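Local coordinates for protein carbohydrate kinase, FGGY (Rhodospirillum rubrum, PDB 3IFR) that probably phosphorylates D-xylulose, as expected of a xylulose kinase of the FGGY family of carbohydrate kinases, at residues A[214-223]-A[235-243]. Numbering follows the deposited sequence.
Sequences HPTHRVLGAV and TGLPVYGGA
Leu220 and Gly221 both donate their backbone N-H to the carbonyl oxygen of Val239, which makes a classic beta bulge. The bulge lies where strand 219-222 pairs antiparallel with strand 238-244, at the outer edge of the mixed sheet in the N-terminal, actin-like ATPase domain. Both bonds lie in the carbonyl plane of Val239, with Leu220 N at 2.7 Å from Val239 O and Gly221 N at 3.1 Å. In return, Val239 N gives Gly221 O a nearly straight bond (173°).

The tight part is around Gly241. The edge of the His214 ring meets its backbone, with CD2 of His214 3.3 Å from CA of Gly241. A side chain on Gly241 would clash there. With CG anti to the backbone N (chi1 171°), the His214 ring lies against Gly241 and its NE2 donates to Arg218 O, 56° out of the carbonyl plane. The same oxygen accepts Gly241 N. Replacing His214 with an alanine would probably leave Arg218 O with one donor fewer and open a gap beside Gly241.

Val223 CG2 meets Val239 CG2 at 3.7 Å, the two side chains crossing at about a right angle. Strand 77-84 and helix 163-172 also pack on Val239.

The packing is looser at Val219, which is exposed to solvent. Its CG1 lies 4.2 Å from Pro238 CB. Its CG2 approaches the Tyr240 ring obliquely at CE2. Helix 437-448 also touches that tyrosine.

Within the type I turn 215-218, the Thr216 hydroxyl OG1 donates to Gly242 O at 2.8 Å, tilted from the carbonyl plane.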
loop_
_atom_site.group_PDB
_atom_site.type_symbol
_atom_site.label_atom_id
_atom_site.label_comp_id
_atom_site.label_asym_id
_atom_site.label_seq_id
_atom_site.Cartn_x
_atom_site.Cartn_y
_atom_site.Cartn_z
ATOM N N HIS A 214 -8.151 1.492 -17.173
ATOM C CA HIS A 214 -8.441 2.924 -17.215
ATOM C C HIS A 214 -7.501 3.633 -16.250
ATOM O O HIS A 214 -7.307 3.157 -15.119
ATOM C CB HIS A 214 -9.894 3.171 -16.799
ATOM C CG HIS A 214 -10.242 4.616 -16.594
ATOM N ND1 HIS A 214 -10.810 5.390 -17.579
ATOM C CD2 HIS A 214 -10.145 5.411 -15.500
ATOM C CE1 HIS A 214 -11.028 6.609 -17.112
ATOM N NE2 HIS A 214 -10.656 6.633 -15.845
ATOM N N PRO A 215 -6.915 4.772 -16.682
ATOM C CA PRO A 215 -5.942 5.423 -15.794
ATOM C C PRO A 215 -6.649 6.305 -14.791
ATOM O O PRO A 215 -7.553 7.060 -15.145
ATOM C CB PRO A 215 -5.107 6.275 -16.751
ATOM C CG PRO A 215 -6.000 6.473 -17.984
ATOM C CD PRO A 215 -7.233 5.613 -17.846
ATOM N N THR A 216 -6.213 6.239 -13.548
ATOM C CA THR A 216 -6.853 6.958 -12.462
ATOM C C THR A 216 -7.237 8.414 -12.743
ATOM O O THR A 216 -8.362 8.836 -12.449
ATOM C CB THR A 216 -5.949 6.931 -11.236
ATOM O OG1 THR A 216 -5.687 5.574 -10.874
ATOM C CG2 THR A 216 -6.603 7.645 -10.077
ATOM N N HIS A 217 -6.309 9.196 -13.290
ATOM C CA HIS A 217 -6.522 10.645 -13.408
ATOM C C HIS A 217 -7.623 11.070 -14.404
ATOM O O HIS A 217 -8.151 12.189 -14.305
ATOM C CB HIS A 217 -5.215 11.339 -13.767
ATOM C CG HIS A 217 -4.732 11.029 -15.145
ATOM N ND1 HIS A 217 -4.051 9.866 -15.455
ATOM C CD2 HIS A 217 -4.851 11.715 -16.309
ATOM C CE1 HIS A 217 -3.754 9.860 -16.748
ATOM N NE2 HIS A 217 -4.246 10.966 -17.288
ATOM N N ARG A 218 -7.964 10.195 -15.354
ATOM C CA ARG A 218 -8.987 10.529 -16.334
ATOM C C ARG A 218 -10.382 10.269 -15.780
ATOM O O ARG A 218 -10.565 9.347 -14.982
ATOM C CB ARG A 218 -8.831 9.680 -17.586
ATOM C CG ARG A 218 -7.716 10.056 -18.510
ATOM C CD ARG A 218 -7.903 9.283 -19.809
ATOM N NE ARG A 218 -6.635 9.077 -20.489
ATOM C CZ ARG A 218 -6.378 8.059 -21.306
ATOM N NH1 ARG A 218 -7.319 7.133 -21.561
ATOM N NH2 ARG A 218 -5.171 7.977 -21.866
ATOM N N VAL A 219 -11.364 11.049 -16.227
ATOM C CA VAL A 219 -12.749 10.857 -15.833
ATOM C C VAL A 219 -13.201 9.502 -16.338
ATOM O O VAL A 219 -12.981 9.174 -17.502
ATOM C CB VAL A 219 -13.695 11.953 -16.431
ATOM C CG1 VAL A 219 -14.969 12.045 -15.640
ATOM C CG2 VAL A 219 -13.042 13.286 -16.427
ATOM N N LEU A 220 -13.843 8.729 -15.463
ATOM C CA LEU A 220 -14.316 7.387 -15.776
ATOM C C LEU A 220 -15.784 7.372 -16.255
ATOM O O LEU A 220 -16.151 6.630 -17.180
ATOM C CB LEU A 220 -14.098 6.459 -14.560
ATOM C CG LEU A 220 -15.001 5.228 -14.390
ATOM C CD1 LEU A 220 -14.910 4.371 -15.638
ATOM C CD2 LEU A 220 -14.645 4.385 -13.177
ATOM N N GLY A 221 -16.621 8.191 -15.623
ATOM C CA GLY A 221 -18.011 8.315 -16.021
ATOM C C GLY A 221 -18.724 9.258 -15.086
ATOM O O GLY A 221 -18.113 10.116 -14.469
ATOM N N ALA A 222 -20.031 9.115 -14.975
ATOM C CA ALA A 222 -20.802 9.992 -14.115
ATOM C C ALA A 222 -21.732 9.145 -13.231
ATOM O O ALA A 222 -22.125 8.064 -13.623
ATOM C CB ALA A 222 -21.609 10.933 -14.961
ATOM N N VAL A 223 -22.068 9.658 -12.046
ATOM C CA VAL A 223 -23.020 9.018 -11.142
ATOM C C VAL A 223 -24.380 8.953 -11.813
ATOM O O VAL A 223 -24.921 9.959 -12.258
ATOM C CB VAL A 223 -23.171 9.790 -9.806
ATOM C CG1 VAL A 223 -24.362 9.295 -8.994
ATOM C CG2 VAL A 223 -21.905 9.697 -8.972
ATOM N N THR A 235 -26.965 13.676 -9.151
ATOM C CA THR A 235 -27.013 12.961 -10.411
ATOM C C THR A 235 -25.948 13.510 -11.385
ATOM O O THR A 235 -25.699 14.711 -11.444
ATOM C CB THR A 235 -28.405 13.094 -11.018
ATOM O OG1 THR A 235 -29.364 12.542 -10.099
ATOM C CG2 THR A 235 -28.485 12.351 -12.332
ATOM N N GLY A 236 -25.301 12.636 -12.143
ATOM C CA GLY A 236 -24.329 13.118 -13.115
ATOM C C GLY A 236 -22.965 13.573 -12.587
ATOM O O GLY A 236 -22.104 13.923 -13.362
ATOM N N LEU A 237 -22.765 13.548 -11.272
ATOM C CA LEU A 237 -21.467 13.833 -10.692
ATOM C C LEU A 237 -20.327 13.103 -11.388
ATOM O O LEU A 237 -20.326 11.862 -11.454
ATOM C CB LEU A 237 -21.442 13.398 -9.234
ATOM C CG LEU A 237 -20.237 13.966 -8.494
ATOM C CD1 LEU A 237 -20.434 15.476 -8.426
ATOM C CD2 LEU A 237 -20.038 13.377 -7.048
ATOM N N PRO A 238 -19.313 13.856 -11.852
ATOM C CA PRO A 238 -18.162 13.156 -12.444
ATOM C C PRO A 238 -17.476 12.178 -11.489
ATOM O O PRO A 238 -17.139 12.525 -10.337
ATOM C CB PRO A 238 -17.210 14.286 -12.812
ATOM C CG PRO A 238 -18.128 15.471 -12.977
ATOM C CD PRO A 238 -19.172 15.319 -11.920
ATOM N N VAL A 239 -17.232 10.975 -11.984
ATOM C CA VAL A 239 -16.461 9.994 -11.247
ATOM C C VAL A 239 -15.164 9.674 -11.971
ATOM O O VAL A 239 -15.178 9.309 -13.140
ATOM C CB VAL A 239 -17.239 8.694 -11.099
ATOM C CG1 VAL A 239 -16.420 7.691 -10.286
ATOM C CG2 VAL A 239 -18.595 8.963 -10.431
ATOM N N TYR A 240 -14.048 9.807 -11.273
ATOM C CA TYR A 240 -12.703 9.590 -11.827
ATOM C C TYR A 240 -12.299 8.126 -11.810
ATOM O O TYR A 240 -13.025 7.291 -11.272
ATOM C CB TYR A 240 -11.689 10.449 -11.062
ATOM C CG TYR A 240 -11.878 11.878 -11.470
ATOM C CD1 TYR A 240 -12.753 12.717 -10.779
ATOM C CD2 TYR A 240 -11.289 12.355 -12.646
ATOM C CE1 TYR A 240 -12.972 14.019 -11.195
ATOM C CE2 TYR A 240 -11.512 13.636 -13.080
ATOM C CZ TYR A 240 -12.347 14.465 -12.361
ATOM O OH TYR A 240 -12.539 15.743 -12.824
ATOM N N GLY A 241 -11.182 7.818 -12.448
ATOM C CA GLY A 241 -10.644 6.485 -12.402
ATOM C C GLY A 241 -10.433 6.066 -10.955
ATOM O O GLY A 241 -10.082 6.884 -10.107
ATOM N N GLY A 242 -10.646 4.791 -10.651
ATOM C CA GLY A 242 -10.291 4.307 -9.327
ATOM C C GLY A 242 -8.789 4.352 -9.083
ATOM O O GLY A 242 -7.979 4.232 -10.020
ATOM N N ALA A 243 -8.442 4.487 -7.825
ATOM C CA ALA A 243 -7.109 4.760 -7.396
ATOM C C ALA A 243 -6.621 3.675 -6.500
ATOM O O ALA A 243 -7.296 3.273 -5.639
ATOM C CB ALA A 243 -7.085 6.050 -6.696
HETATM O O HOH W 1 -8.307 3.928 -12.758
#